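Local coordinates for protein uncharacterized ACR, COG1565 superfamily (Burkholderia thailandensis, PDB 4F3N) that probably acts as an S-adenosyl-L-methionine-dependent methyltransferase, perhaps making symmetric dimethylarginine in proteins, although its substrate has not been established, at residues Ser79-Arg84 / Gly243-Ala248; Leu125-Ala130 / Leu376-Pro381; Val222-Lys227 / Cys233-Ser238. All blocks are in the same frame, centred on the assembly; numbering follows the deposited sequence.

Contact 1 of 3, residues Ser79-Arg84 / Gly243-Ala248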
# COMPACT_ATOMS: atom_id res chain seq x y z
N SER A 79 -11.88 8.92 7.52
CA SER A 79 -10.45 9.20 7.18
C SER A 79 -9.69 9.72 8.41
O SER A 79 -8.52 9.39 8.64
CB SER A 79 -10.34 10.20 6.03
OG SER A 79 -11.20 11.35 6.24
N ARG A 80 -10.37 10.56 9.17
CA ARG A 80 -9.73 11.21 10.33
C ARG A 80 -9.52 10.16 11.44
O ARG A 80 -8.47 10.10 12.08
CB ARG A 80 -10.58 12.36 10.81
CG ARG A 80 -10.02 13.03 12.06
CD ARG A 80 -8.63 13.60 11.89
NE ARG A 80 -8.27 14.26 13.14
CZ ARG A 80 -7.06 14.73 13.41
NH1 ARG A 80 -6.07 14.64 12.52
NH2 ARG A 80 -6.85 15.26 14.60
N TYR A 81 -10.56 9.36 11.68
CA TYR A 81 -10.48 8.25 12.60
C TYR A 81 -9.32 7.33 12.23
O TYR A 81 -8.46 7.00 13.07
CB TYR A 81 -11.82 7.48 12.65
CG TYR A 81 -11.74 6.26 13.52
CD1 TYR A 81 -11.96 6.35 14.88
CD2 TYR A 81 -11.40 5.02 12.98
CE1 TYR A 81 -11.86 5.22 15.71
CE2 TYR A 81 -11.27 3.92 13.78
CZ TYR A 81 -11.46 4.01 15.14
OH TYR A 81 -11.32 2.88 15.94
N MET A 82 -9.29 6.92 10.97
CA MET A 82 -8.30 5.99 10.51
C MET A 82 -6.91 6.62 10.60
O MET A 82 -5.94 5.98 11.01
CB MET A 82 -8.59 5.59 9.06
CG MET A 82 -7.75 4.45 8.57
SD MET A 82 -8.35 3.97 6.95
CE MET A 82 -6.88 3.21 6.28
N GLU A 83 -6.81 7.89 10.25
CA GLU A 83 -5.49 8.57 10.34
C GLU A 83 -4.96 8.51 11.76
O GLU A 83 -3.76 8.20 12.00
CB GLU A 83 -5.58 10.02 9.89
CG GLU A 83 -4.29 10.83 10.11
CD GLU A 83 -4.49 12.31 9.85
OE1 GLU A 83 -5.62 12.72 9.48
OE2 GLU A 83 -3.54 13.09 10.08
N ARG A 84 -5.82 8.79 12.73
CA ARG A 84 -5.36 8.85 14.10
C ARG A 84 -5.04 7.47 14.71
O ARG A 84 -4.00 7.31 15.37
CB ARG A 84 -6.38 9.65 14.96
CG ARG A 84 -6.41 11.13 14.65
CD ARG A 84 -5.04 11.79 14.79
NE ARG A 84 -4.60 11.86 16.18
CZ ARG A 84 -3.42 12.36 16.57
NH1 ARG A 84 -3.10 12.40 17.86
NH2 ARG A 84 -2.56 12.82 15.68
N GLY A 243 -20.77 5.56 25.09
CA GLY A 243 -19.40 5.95 24.81
C GLY A 243 -18.69 5.09 23.78
O GLY A 243 -17.48 5.22 23.61
N ALA A 244 -19.40 4.24 23.05
CA ALA A 244 -18.75 3.38 22.05
C ALA A 244 -18.69 4.09 20.71
O ALA A 244 -19.59 4.86 20.40
CB ALA A 244 -19.49 2.07 21.86
N PHE A 245 -17.65 3.79 19.94
CA PHE A 245 -17.60 4.33 18.56
C PHE A 245 -18.73 3.65 17.79
O PHE A 245 -18.97 2.44 17.97
CB PHE A 245 -16.28 4.03 17.88
CG PHE A 245 -15.10 4.74 18.52
CD1 PHE A 245 -14.99 6.11 18.49
CD2 PHE A 245 -14.12 4.01 19.18
CE1 PHE A 245 -13.91 6.76 19.08
CE2 PHE A 245 -13.04 4.64 19.79
CZ PHE A 245 -12.94 6.04 19.76
N VAL A 246 -19.38 4.40 16.91
CA VAL A 246 -20.44 3.88 16.02
C VAL A 246 -20.25 4.54 14.66
O VAL A 246 -19.84 5.69 14.61
CB VAL A 246 -21.84 4.21 16.58
CG1 VAL A 246 -22.16 5.71 16.58
CG2 VAL A 246 -22.90 3.46 15.79
N PHE A 247 -20.51 3.81 13.56
CA PHE A 247 -20.61 4.49 12.27
C PHE A 247 -21.88 5.34 12.26
O PHE A 247 -22.88 4.97 12.88
CB PHE A 247 -20.70 3.50 11.11
CG PHE A 247 -19.44 2.74 10.85
CD1 PHE A 247 -18.29 3.39 10.38
CD2 PHE A 247 -19.42 1.38 11.00
CE1 PHE A 247 -17.15 2.66 10.10
CE2 PHE A 247 -18.29 0.64 10.70
CZ PHE A 247 -17.16 1.29 10.26
N ALA A 248 -21.85 6.45 11.53
CA ALA A 248 -22.98 7.33 11.43
C ALA A 248 -22.96 7.97 10.10
O ALA A 248 -21.92 8.48 9.69
CB ALA A 248 -22.97 8.40 12.52
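Y81 on helix 78-87 meets F245 on strand 245-250, and these two rings make the whole contact. Earlier in the helix, the carbonyl of S79 accepts the helical bond from E83, with S79 O 2.8 Å from E83 N. R80 takes no part in the ring contact; its NE pairs with E68 of helix 52-71. A long, polar-ended arginine suits this partly exposed position, where it reaches acidic groups without burying its charge.

Y81 is buried, on the side of the helix turned to the strand. With CG anti to the backbone N (chi1 176°), the ring is carried out towards the strand and presents its edge to F245, a T-shaped (edge-to-face) stack. Y81 CE1 sits over the centre of the F245 ring and comes to 4.2 Å from F245 CE1. The ring centroids are 5.4 Å apart and the planes stand at 68°, so the slightly positive rim of one ring faces the electron-rich face of the other. Here the helix lies beside the five-stranded antiparallel sheet, whose members include strands 223-228, 231-239 and 245-250; this sheet is separate from the mixed sheet of the methyltransferase core. Tyrosine suits the position because its hydroxyl has a partner, the carbonyl of P328, while the ring itself adds to an apolar cluster with L65, V237 and F329. Phenylalanine needs no such partner, and F245 packs also on L65 and I69 of helix 52-71.

Next along the helix, M82 turns its unbranched, flexible chain to V222 instead. E83 OE1 stands 3.6 Å from R80 NH1, a long salt bridge. The aliphatic CD of R84 lies 3.6 Å above the guanidinium plane of R80, towards its rim.

Contact 2 of 3, residues Leu125-Ala130 / Leu376-Pro381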
# COMPACT_ATOMS: atom_id res chain seq x y z
N LEU A 125 11.83 -8.37 -8.56
CA LEU A 125 11.55 -6.93 -8.78
C LEU A 125 12.78 -6.17 -9.26
O LEU A 125 12.66 -5.20 -9.97
CB LEU A 125 11.01 -6.29 -7.50
CG LEU A 125 10.68 -4.80 -7.45
CD1 LEU A 125 9.59 -4.50 -8.48
CD2 LEU A 125 10.24 -4.41 -6.01
N ALA A 126 13.96 -6.60 -8.80
CA ALA A 126 15.23 -5.98 -9.19
C ALA A 126 15.38 -5.90 -10.70
O ALA A 126 15.99 -4.96 -11.25
CB ALA A 126 16.43 -6.70 -8.51
N ARG A 127 14.82 -6.86 -11.43
CA ARG A 127 14.96 -6.82 -12.89
C ARG A 127 14.27 -5.66 -13.60
O ARG A 127 14.95 -4.86 -14.27
CB ARG A 127 14.63 -8.18 -13.48
CG ARG A 127 15.68 -9.17 -13.00
CD ARG A 127 15.40 -10.62 -13.31
NE ARG A 127 16.40 -11.45 -12.63
CZ ARG A 127 16.60 -12.74 -12.88
NH1 ARG A 127 15.87 -13.38 -13.79
NH2 ARG A 127 17.55 -13.40 -12.20
N PRO A 128 12.94 -5.51 -13.43
CA PRO A 128 12.34 -4.27 -13.95
C PRO A 128 12.83 -2.98 -13.30
O PRO A 128 12.85 -1.95 -13.97
CB PRO A 128 10.82 -4.48 -13.72
CG PRO A 128 10.72 -5.58 -12.70
CD PRO A 128 11.95 -6.42 -12.82
N VAL A 129 13.23 -3.00 -12.04
CA VAL A 129 13.83 -1.81 -11.45
C VAL A 129 15.10 -1.43 -12.21
O VAL A 129 15.28 -0.30 -12.61
CB VAL A 129 14.07 -1.97 -9.95
CG1 VAL A 129 14.90 -0.83 -9.34
CG2 VAL A 129 12.69 -2.03 -9.26
N ALA A 130 15.96 -2.40 -12.45
CA ALA A 130 17.20 -2.13 -13.20
C ALA A 130 16.89 -1.66 -14.63
O ALA A 130 17.52 -0.72 -15.15
CB ALA A 130 18.09 -3.38 -13.19
N LEU A 376 13.60 -19.18 -9.64
CA LEU A 376 13.38 -20.51 -9.01
C LEU A 376 14.25 -21.58 -9.64
O LEU A 376 14.80 -22.44 -8.92
CB LEU A 376 11.89 -20.93 -9.10
CG LEU A 376 11.44 -22.24 -8.46
CD1 LEU A 376 11.75 -22.27 -6.98
CD2 LEU A 376 9.94 -22.41 -8.72
N ALA A 377 14.40 -21.54 -10.96
CA ALA A 377 15.12 -22.61 -11.69
C ALA A 377 16.64 -22.62 -11.44
O ALA A 377 17.32 -23.51 -11.94
CB ALA A 377 14.84 -22.50 -13.20
N GLU A 378 17.16 -21.63 -10.72
CA GLU A 378 18.57 -21.61 -10.28
C GLU A 378 18.80 -22.62 -9.15
O GLU A 378 19.94 -23.04 -8.90
CB GLU A 378 18.96 -20.21 -9.78
CG GLU A 378 18.97 -19.12 -10.85
CD GLU A 378 19.11 -17.71 -10.28
OE1 GLU A 378 19.62 -17.56 -9.15
OE2 GLU A 378 18.72 -16.74 -10.97
N ILE A 379 17.73 -23.00 -8.45
CA ILE A 379 17.79 -24.01 -7.41
C ILE A 379 17.45 -25.39 -7.97
O ILE A 379 16.42 -25.57 -8.61
CB ILE A 379 16.79 -23.71 -6.29
CG1 ILE A 379 16.98 -22.30 -5.74
CG2 ILE A 379 16.92 -24.77 -5.19
CD1 ILE A 379 15.83 -21.84 -4.87
N ASP A 380 18.29 -26.39 -7.69
CA ASP A 380 18.08 -27.73 -8.20
C ASP A 380 16.98 -28.49 -7.41
O ASP A 380 16.96 -28.42 -6.19
CB ASP A 380 19.38 -28.53 -8.13
CG ASP A 380 19.35 -29.76 -8.99
OD1 ASP A 380 19.12 -30.86 -8.45
OD2 ASP A 380 19.54 -29.62 -10.23
N PRO A 381 16.10 -29.26 -8.11
CA PRO A 381 14.99 -29.87 -7.36
C PRO A 381 15.40 -30.95 -6.35
O PRO A 381 14.65 -31.19 -5.39
CB PRO A 381 14.09 -30.47 -8.46
CG PRO A 381 14.50 -29.77 -9.71
CD PRO A 381 15.96 -29.51 -9.55
O HOH W 1 17.91 -16.31 -13.40
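R127 and E378 reach towards each other from opposite directions and join two parts of the chain far apart in sequence. The joint is slack: R127 NH2 lies 3.7 Å from E378 OE2, a long salt bridge, and a water bridges the two groups. Water 1 accepts from R127 NH2 at 3.2 Å and donates to E378 OE2 at 2.6 Å, the shorter of its two bonds. It sits at the edge of the guanidinium, in its plane, and the carboxylate is turned only 24° from that plane, so the charged groups run nearly level with each other. The segments bury just 39 Å² between them, all of it from this pair.

Both side chains are stretched out to span the distance. Each places CG beside its backbone N (chi1 -66° in both) and stays extended beyond it. Long, charged chains suit a surface position where the two segments are far apart and only their ends meet.

The R127 backbone belongs to helix 118-136, while E378 lies in a type I beta turn, L376 to I379, that leaves helix 372-376 on the way to helix 384-398. The turn is closed by I379 N and L376 O at 3.0 Å. Helix 118-136 is kinked here: the N atoms of R127 and P128 make no bond to the turn before, P128 having no N-H to give.

Against this solvent side, with E378 exposed and R127 partly so, stand the buried A126 and P128. Small A126 allows close approach to L155, A158 and L159 of helix 150-161, and the rigid P128 ring rests on F366 and A370. On the other segment, L376 and I379 set their branched apolar chains against A390 of helix 384-398.

Contact 3 of 3, residues Val222-Lys227 / Cys233-Ser238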
# COMPACT_ATOMS: atom_id res chain seq x y z
N VAL A 222 -8.90 6.24 4.22
CA VAL A 222 -10.01 6.26 3.27
C VAL A 222 -11.21 6.93 3.92
O VAL A 222 -11.31 6.96 5.15
CB VAL A 222 -10.41 4.86 2.78
CG1 VAL A 222 -9.24 4.19 2.03
CG2 VAL A 222 -10.90 3.94 3.94
N ARG A 223 -12.10 7.48 3.09
CA ARG A 223 -13.41 7.89 3.58
C ARG A 223 -14.39 6.77 3.21
O ARG A 223 -14.16 6.01 2.28
CB ARG A 223 -13.78 9.27 3.02
CG ARG A 223 -13.01 10.38 3.71
CD ARG A 223 -13.08 11.74 3.01
NE ARG A 223 -14.11 12.61 3.56
CZ ARG A 223 -13.89 13.73 4.26
NH1 ARG A 223 -12.67 14.18 4.51
NH2 ARG A 223 -14.92 14.43 4.71
N LEU A 224 -15.47 6.66 3.96
CA LEU A 224 -16.50 5.70 3.66
C LEU A 224 -17.73 6.42 3.14
O LEU A 224 -18.10 7.51 3.60
CB LEU A 224 -16.84 4.91 4.91
CG LEU A 224 -15.67 4.12 5.52
CD1 LEU A 224 -16.03 3.43 6.84
CD2 LEU A 224 -15.19 3.06 4.53
N VAL A 225 -18.38 5.81 2.17
CA VAL A 225 -19.56 6.41 1.58
C VAL A 225 -20.65 5.36 1.53
O VAL A 225 -20.36 4.17 1.33
CB VAL A 225 -19.26 6.99 0.19
CG1 VAL A 225 -18.25 8.14 0.31
CG2 VAL A 225 -18.78 5.92 -0.83
N ALA A 226 -21.89 5.79 1.74
CA ALA A 226 -23.01 4.85 1.82
C ALA A 226 -24.14 5.35 0.94
O ALA A 226 -24.46 6.54 0.95
CB ALA A 226 -23.51 4.72 3.27
N LYS A 227 -24.77 4.43 0.25
CA LYS A 227 -25.89 4.75 -0.66
C LYS A 227 -27.19 4.68 0.09
O LYS A 227 -27.63 3.59 0.47
CB LYS A 227 -25.94 3.78 -1.83
CG LYS A 227 -27.06 4.10 -2.83
CD LYS A 227 -26.76 5.34 -3.65
CE LYS A 227 -27.89 5.69 -4.64
NZ LYS A 227 -28.17 4.59 -5.58
N CYS A 233 -24.17 9.39 0.74
CA CYS A 233 -23.76 10.23 1.84
C CYS A 233 -22.47 9.70 2.42
O CYS A 233 -21.96 8.67 2.00
CB CYS A 233 -24.80 10.26 2.90
SG CYS A 233 -25.04 8.68 3.67
N GLU A 234 -21.95 10.42 3.40
CA GLU A 234 -20.69 10.02 4.02
C GLU A 234 -20.95 9.24 5.30
O GLU A 234 -21.76 9.66 6.14
CB GLU A 234 -19.80 11.23 4.29
CG GLU A 234 -18.44 10.80 4.85
CD GLU A 234 -17.31 11.78 4.64
OE1 GLU A 234 -17.55 12.97 4.31
OE2 GLU A 234 -16.16 11.31 4.80
N ARG A 235 -20.25 8.11 5.44
CA ARG A 235 -20.23 7.33 6.62
C ARG A 235 -19.00 7.73 7.46
O ARG A 235 -17.87 7.48 7.08
CB ARG A 235 -20.20 5.85 6.27
CG ARG A 235 -20.19 4.98 7.52
CD ARG A 235 -20.63 3.57 7.27
NE ARG A 235 -22.05 3.51 6.94
CZ ARG A 235 -22.79 2.41 6.82
NH1 ARG A 235 -22.29 1.19 6.99
NH2 ARG A 235 -24.07 2.55 6.51
N GLY A 236 -19.27 8.34 8.62
CA GLY A 236 -18.23 8.75 9.54
C GLY A 236 -18.38 8.07 10.86
O GLY A 236 -18.99 6.99 10.98
N VAL A 237 -17.75 8.66 11.86
CA VAL A 237 -17.68 8.08 13.18
C VAL A 237 -18.28 9.02 14.22
O VAL A 237 -17.92 10.21 14.26
CB VAL A 237 -16.23 7.73 13.55
CG1 VAL A 237 -16.23 6.98 14.89
CG2 VAL A 237 -15.60 6.82 12.49
N SER A 238 -19.17 8.46 15.05
CA SER A 238 -19.77 9.13 16.18
C SER A 238 -19.55 8.32 17.46
O SER A 238 -18.89 7.29 17.43
CB SER A 238 -21.26 9.33 15.94
OG SER A 238 -21.46 10.30 14.91
O HOH W 2 -15.82 8.98 5.95
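E234 OE2 is gripped from two sources: water 2, which donates to it at 2.6 Å, and R223 NE at 2.7 Å, through a weak, strongly bent bond. The sister oxygen has the sound prong of this salt bridge. E234 OE1 receives R223 NH2 at 3.0 Å with an N-H...O angle of 163°, on its syn lone pair and almost in the guanidinium plane, although the guanidinium and carboxylate planes lie 47° apart. The bridge belongs to one of two conformers of R223, so it is probably not made all the time; in that conformer a bend at chi3 (96°) turns NE and NH2 toward the carboxylate at the end of the extended E234 chain. Arginine suits the site because it can offer two N-H groups to both oxygens of one carboxylate.

Strands 223-228 and 231-239 form an antiparallel beta hairpin, part of the five-stranded sheet. Nearest the turn the pairing is regular: in the hydrogen-bonded pair A226 and C233, A226 N to C233 O and C233 N to A226 O are each 2.9 Å. V225 and E234 follow as a non-hydrogen-bonded pair. Beyond them the one direct bond is R235 N to L224 O, at 2.9 Å; water 2 replaces the return bond, accepting from L224 N and donating to R235 O. Its three bonds tie the backbones to the carboxylate.

On the sheet face of A226, C233 and R235, the small methyl of A226 leaves room for the arginine, whose NH2 passes 3.9 Å from A226 CB, while its NE pairs with D249 of strand 245-250.

How the contacts relate
Contacts 1 and 3 are neighbours, their centres 10 Å apart, and share the five-stranded antiparallel sheet: strand 245-250 pairs with strand 231-239, with V246 O 2.9 Å from S238 N and A248 O 2.9 Å from G236 N. Along the chain, contact 3 is nested within the loop that contact 1 closes, and S79 packs on R223 between them. Contact 2 lies on the opposite side of the chain's centre, its own centre 44 Å from each of the others, with nearest atoms about 22 Å from contact 1 and 23 Å from contact 3. All three lie away from T113 and N214, seen to bind S-adenosyl-L-homocysteine in this protein, though none is bound to this chain.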